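Local coordinates for protein 3-hydroxyacyl-CoA dehydrogenase (Brucella suis, PDB 4O5O) that probably catalyses the NAD-dependent oxidation of 3-hydroxyacyl-CoA to 3-ketoacyl-CoA, as a member of the short-chain dehydrogenase family, at residues R87-V92 with A138-G143; S156-D161 with A167-S172. One frame throughout, in Å; residues are numbered along the deposited sequence.

Contact 1 (R87-V92 with A138-G143)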
loop_
_atom_site.group_PDB
_atom_site.type_symbol
_atom_site.label_atom_id
_atom_site.label_comp_id
_atom_site.label_asym_id
_atom_site.label_seq_id
_atom_site.Cartn_x
_atom_site.Cartn_y
_atom_site.Cartn_z
ATOM N N ARG B 87 10.056 2.068 -36.100
ATOM C CA ARG B 87 9.722 2.792 -34.864
ATOM C C ARG B 87 9.329 1.770 -33.813
ATOM O O ARG B 87 9.088 0.606 -34.121
ATOM C CB ARG B 87 8.548 3.764 -35.119
ATOM C CG ARG B 87 7.280 3.039 -35.547
ATOM C CD ARG B 87 6.126 3.933 -35.915
ATOM N NE ARG B 87 5.685 4.720 -34.777
ATOM C CZ ARG B 87 5.833 6.032 -34.646
ATOM N NH1 ARG B 87 6.423 6.750 -35.600
ATOM N NH2 ARG B 87 5.397 6.630 -33.531
ATOM N N ILE B 88 9.279 2.250 -32.579
ATOM C CA ILE B 88 8.737 1.521 -31.439
ATOM C C ILE B 88 7.781 2.445 -30.685
ATOM O O ILE B 88 8.138 3.567 -30.325
ATOM C CB ILE B 88 9.836 1.086 -30.447
ATOM C CG1 ILE B 88 10.784 0.087 -31.121
ATOM C CG2 ILE B 88 9.230 0.467 -29.185
ATOM C CD1 ILE B 88 12.100 -0.117 -30.389
ATOM N N ASP B 89 6.588 1.941 -30.430
ATOM C CA ASP B 89 5.535 2.676 -29.751
ATOM C C ASP B 89 5.230 2.153 -28.356
ATOM O O ASP B 89 4.911 2.937 -27.466
ATOM C CB ASP B 89 4.243 2.637 -30.574
ATOM C CG ASP B 89 4.371 3.382 -31.880
ATOM O OD1 ASP B 89 4.318 4.629 -31.881
ATOM O OD2 ASP B 89 4.526 2.720 -32.920
ATOM N N VAL B 90 5.257 0.825 -28.195
ATOM C CA VAL B 90 4.871 0.215 -26.933
ATOM C C VAL B 90 5.882 -0.862 -26.589
ATOM O O VAL B 90 6.264 -1.661 -27.459
ATOM C CB VAL B 90 3.463 -0.438 -26.999
ATOM C CG1 VAL B 90 3.117 -1.068 -25.655
ATOM C CG2 VAL B 90 2.404 0.579 -27.416
ATOM N N LEU B 91 6.334 -0.882 -25.336
ATOM C CA LEU B 91 7.107 -2.023 -24.805
ATOM C C LEU B 91 6.265 -2.704 -23.749
ATOM O O LEU B 91 5.740 -2.038 -22.854
ATOM C CB LEU B 91 8.409 -1.531 -24.140
ATOM C CG LEU B 91 9.170 -2.607 -23.357
ATOM C CD1 LEU B 91 9.706 -3.737 -24.222
ATOM C CD2 LEU B 91 10.306 -2.001 -22.559
ATOM N N VAL B 92 6.167 -4.026 -23.825
ATOM C CA VAL B 92 5.542 -4.799 -22.776
ATOM C C VAL B 92 6.562 -5.836 -22.311
ATOM O O VAL B 92 6.941 -6.740 -23.052
ATOM C CB VAL B 92 4.240 -5.490 -23.239
ATOM C CG1 VAL B 92 3.503 -6.029 -22.027
ATOM C CG2 VAL B 92 3.377 -4.530 -24.074
ATOM N N ALA B 138 11.622 8.181 -27.355
ATOM C CA ALA B 138 11.836 9.607 -27.151
ATOM C C ALA B 138 12.046 10.330 -28.491
ATOM O O ALA B 138 11.882 11.544 -28.536
ATOM C CB ALA B 138 13.004 9.868 -26.204
ATOM N N LYS B 139 12.428 9.595 -29.546
ATOM C CA LYS B 139 12.622 10.143 -30.889
ATOM C C LYS B 139 11.340 10.276 -31.692
ATOM O O LYS B 139 11.315 10.939 -32.721
ATOM C CB LYS B 139 13.603 9.274 -31.662
ATOM C CG LYS B 139 14.956 9.158 -30.994
ATOM C CD LYS B 139 15.871 8.252 -31.790
ATOM C CE LYS B 139 17.203 8.037 -31.092
ATOM N NZ LYS B 139 18.057 7.124 -31.900
ATOM N N ASN B 140 10.286 9.601 -31.252
ATOM C CA ASN B 140 9.015 9.606 -31.978
ATOM C C ASN B 140 8.410 11.003 -32.006
ATOM O O ASN B 140 8.542 11.777 -31.062
ATOM C CB ASN B 140 7.991 8.669 -31.320
ATOM C CG ASN B 140 8.337 7.214 -31.472
ATOM O OD1 ASN B 140 9.053 6.816 -32.397
ATOM N ND2 ASN B 140 7.811 6.396 -30.586
ATOM N N GLU B 141 7.698 11.285 -33.087
ATOM C CA GLU B 141 6.843 12.459 -33.152
ATOM C C GLU B 141 5.756 12.331 -32.082
ATOM O O GLU B 141 5.165 11.253 -31.936
ATOM C CB GLU B 141 6.200 12.473 -34.527
ATOM C CG GLU B 141 5.222 13.570 -34.794
ATOM C CD GLU B 141 4.741 13.545 -36.232
ATOM O OE1 GLU B 141 5.126 12.630 -37.019
ATOM O OE2 GLU B 141 4.019 14.444 -36.570
ATOM N N PRO B 142 5.478 13.401 -31.317
ATOM C CA PRO B 142 4.355 13.270 -30.361
ATOM C C PRO B 142 3.013 13.037 -31.067
ATOM O O PRO B 142 2.731 13.652 -32.088
ATOM C CB PRO B 142 4.422 14.578 -29.566
ATOM C CG PRO B 142 5.872 14.974 -29.677
ATOM C CD PRO B 142 6.205 14.659 -31.116
ATOM N N GLY B 143 2.259 12.071 -30.544
ATOM C CA GLY B 143 0.955 11.726 -31.044
ATOM C C GLY B 143 -0.113 12.393 -30.222
ATOM O O GLY B 143 0.093 13.472 -29.670
HETATM O O HOH W 1 7.419 9.288 -35.121
HETATM O O HOH W 2 4.314 9.013 -32.472
HETATM O O HOH W 3 10.719 4.756 -32.378
#
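N140 OD1 lies over one face of the R87 guanidinium, 3.7 Å above its plane and displaced toward the rim; the amide and guanidinium planes are 18° apart. Between these two side chains the nearest atoms are R87 NH2 and N140 CG, 3.6 Å apart. At the guanidinium edge, in plane, stands the carboxylate of D89, held side-on, with R87 NE 3.0 Å from D89 OD2 and R87 NH2 2.8 Å from D89 OD1. In the Rossmann-type short-chain dehydrogenase fold, this group joins the entry of strand 90-93 to the loop between helix 112-137 and strand 149-154. R14 forms a second salt bridge to D89 OD1, so the carboxylate is shared by two arginines, which probably favours its ionised form.

Besides lying over the guanidinium, N140 binds the backbone: ND2 donates to I88 O over 2.9 Å at an N-H...O angle of 166°, with the acceptor in the amide plane. The same ND2 also donates to R148 O, which helps fix the rotation of the amide. At the other end of the amide, a water donates to N140 OD1 at 2.6 Å and accepts from I88 N at 2.9 Å.

Contact 2 (S156-D161 with A167-S172)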
loop_
_atom_site.group_PDB
_atom_site.type_symbol
_atom_site.label_atom_id
_atom_site.label_comp_id
_atom_site.label_asym_id
_atom_site.label_seq_id
_atom_site.Cartn_x
_atom_site.Cartn_y
_atom_site.Cartn_z
ATOM N N SER B 156 3.722 -8.781 -9.993
ATOM C CA SER B 156 3.006 -9.996 -9.580
ATOM C C SER B 156 2.306 -9.643 -8.287
ATOM O O SER B 156 2.791 -8.800 -7.522
ATOM C CB SER B 156 3.989 -11.142 -9.268
ATOM O OG SER B 156 3.326 -12.277 -8.684
ATOM N N VAL B 157 1.222 -10.340 -7.984
ATOM C CA VAL B 157 0.707 -10.306 -6.628
ATOM C C VAL B 157 1.743 -10.676 -5.564
ATOM O O VAL B 157 1.594 -10.286 -4.424
ATOM C CB VAL B 157 -0.563 -11.151 -6.450
ATOM C CG1 VAL B 157 -1.714 -10.533 -7.259
ATOM C CG2 VAL B 157 -0.310 -12.594 -6.794
ATOM N N ALA B 158 2.789 -11.398 -5.951
ATOM C CA ALA B 158 3.867 -11.735 -5.021
ATOM C C ALA B 158 4.592 -10.498 -4.525
ATOM O O ALA B 158 5.245 -10.558 -3.487
ATOM C CB ALA B 158 4.840 -12.714 -5.652
ATOM N N ALA B 159 4.448 -9.379 -5.225
ATOM C CA ALA B 159 5.001 -8.081 -4.749
ATOM C C ALA B 159 4.273 -7.574 -3.504
ATOM O O ALA B 159 4.795 -6.703 -2.844
ATOM C CB ALA B 159 4.939 -7.024 -5.847
ATOM N N PHE B 160 3.076 -8.120 -3.234
ATOM C CA PHE B 160 2.194 -7.678 -2.164
ATOM C C PHE B 160 1.996 -8.754 -1.095
ATOM O O PHE B 160 1.971 -8.439 0.075
ATOM C CB PHE B 160 0.803 -7.282 -2.732
ATOM C CG PHE B 160 0.852 -6.142 -3.720
ATOM C CD1 PHE B 160 0.945 -4.840 -3.279
ATOM C CD2 PHE B 160 0.805 -6.372 -5.083
ATOM C CE1 PHE B 160 0.998 -3.788 -4.185
ATOM C CE2 PHE B 160 0.865 -5.325 -5.991
ATOM C CZ PHE B 160 0.966 -4.036 -5.536
ATOM N N ASP B 161 1.818 -10.012 -1.518
ATOM C CA ASP B 161 1.389 -11.111 -0.636
ATOM C C ASP B 161 2.308 -12.319 -0.745
ATOM O O ASP B 161 1.835 -13.452 -0.743
ATOM C CB ASP B 161 -0.050 -11.524 -1.011
ATOM C CG ASP B 161 -1.035 -10.359 -0.903
ATOM O OD1 ASP B 161 -1.048 -9.665 0.154
ATOM O OD2 ASP B 161 -1.763 -10.120 -1.863
ATOM N N ALA B 167 10.911 -15.385 -1.637
ATOM C CA ALA B 167 11.782 -14.236 -1.375
ATOM C C ALA B 167 12.326 -13.638 -2.659
ATOM O O ALA B 167 12.259 -12.414 -2.839
ATOM C CB ALA B 167 12.912 -14.596 -0.425
ATOM N N ALA B 168 12.899 -14.466 -3.534
ATOM C CA ALA B 168 13.494 -13.938 -4.749
ATOM C C ALA B 168 12.446 -13.371 -5.692
ATOM O O ALA B 168 12.604 -12.253 -6.227
ATOM C CB ALA B 168 14.324 -14.990 -5.467
ATOM N N TYR B 169 11.373 -14.124 -5.914
ATOM C CA TYR B 169 10.339 -13.648 -6.827
ATOM C C TYR B 169 9.703 -12.360 -6.324
ATOM O O TYR B 169 9.565 -11.393 -7.090
ATOM C CB TYR B 169 9.303 -14.754 -7.029
ATOM C CG TYR B 169 8.327 -14.469 -8.116
ATOM C CD1 TYR B 169 8.765 -14.328 -9.424
ATOM C CD2 TYR B 169 6.980 -14.365 -7.855
ATOM C CE1 TYR B 169 7.889 -14.096 -10.448
ATOM C CE2 TYR B 169 6.084 -14.133 -8.878
ATOM C CZ TYR B 169 6.545 -13.999 -10.166
ATOM O OH TYR B 169 5.618 -13.761 -11.165
ATOM N N SER B 170 9.316 -12.345 -5.052
ATOM C CA SER B 170 8.749 -11.116 -4.442
ATOM C C SER B 170 9.710 -9.929 -4.509
ATOM O O SER B 170 9.301 -8.812 -4.824
ATOM C CB SER B 170 8.347 -11.378 -2.995
ATOM O OG SER B 170 7.305 -12.314 -2.907
ATOM N N ALA B 171 10.998 -10.160 -4.200
ATOM C CA ALA B 171 11.970 -9.075 -4.310
ATOM C C ALA B 171 12.013 -8.514 -5.715
ATOM O O ALA B 171 11.979 -7.296 -5.939
ATOM C CB ALA B 171 13.346 -9.553 -3.900
ATOM N N SER B 172 12.089 -9.411 -6.695
ATOM C CA SER B 172 12.213 -8.944 -8.079
ATOM C C SER B 172 10.993 -8.194 -8.539
ATOM O O SER B 172 11.117 -7.144 -9.204
ATOM C CB SER B 172 12.508 -10.145 -8.989
ATOM O OG SER B 172 11.371 -10.970 -9.232
#
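The Y169 side chain reaches across to S156 and A158, and both meet its ring obliquely. They touch different parts of it: A158 CB packs 3.5 Å from Y169 CD2, near the root of the ring, whereas S156 OG comes within 3.3 Å of Y169 CE2, farther out. The S156 methylene follows toward the tip, with CB 3.6 Å from Y169 OH. At 3.7 Å from Y169 OH, S156 OG is too distant for a direct hydrogen bond between the two hydroxyls.

What S156 OG does bind is its own chain. It is anti to the backbone N (chi1 172°) and accepts from A158 N at 2.9 Å with an N-H...O angle of 168°, a capping bond ahead of the weakly bonded helix 158-161. That bond holds the hydroxyl oxygen beside the ring.

In sequence and position the pair matches the serine after the fifth strand of the Rossmann-type sheet and the tyrosine of the YxxxK motif, the likely active-site residues of short-chain dehydrogenases. N122 and A98 also touch Y169, lining it from helix 112-137 and a neighbouring loop.

One residue further along helix 167-187, S170 meets the same short helix through its hydroxyl. Its OG donates to A158 O at 2.8 Å, approaching from above the carbonyl plane, 41° out of it, rather than along a lone pair. The backbones draw together here, A159 CA lying 4.8 Å from S170 CA. P182 of the second subunit packs on S170, and M179 of that subunit on A171. Within helix 167-187, S172 OG donates to Y169 O at 2.8 Å and is also hydrogen-bonded to N122 ND2.

Contact 1 and contact 2 lie on opposite sides of the chain's centre, with their own centres 30 Å apart and nearest atoms about 12 Å apart, so neither touches the other. They follow in series along the chain, joined by strand 149-154: the loop 138-143 leads toward its start, and S156 comes just after its end. Contact 1 therefore sits at the end of the parallel sheet where its strands begin, and contact 2 at the end where they finish. In Rossmann-type enzymes the latter, C-terminal end carries the cofactor and active site, consistent with contact 2 holding the probable catalytic pair. The zinc ion, bound by H3 and H5, takes its ligands from neither contact.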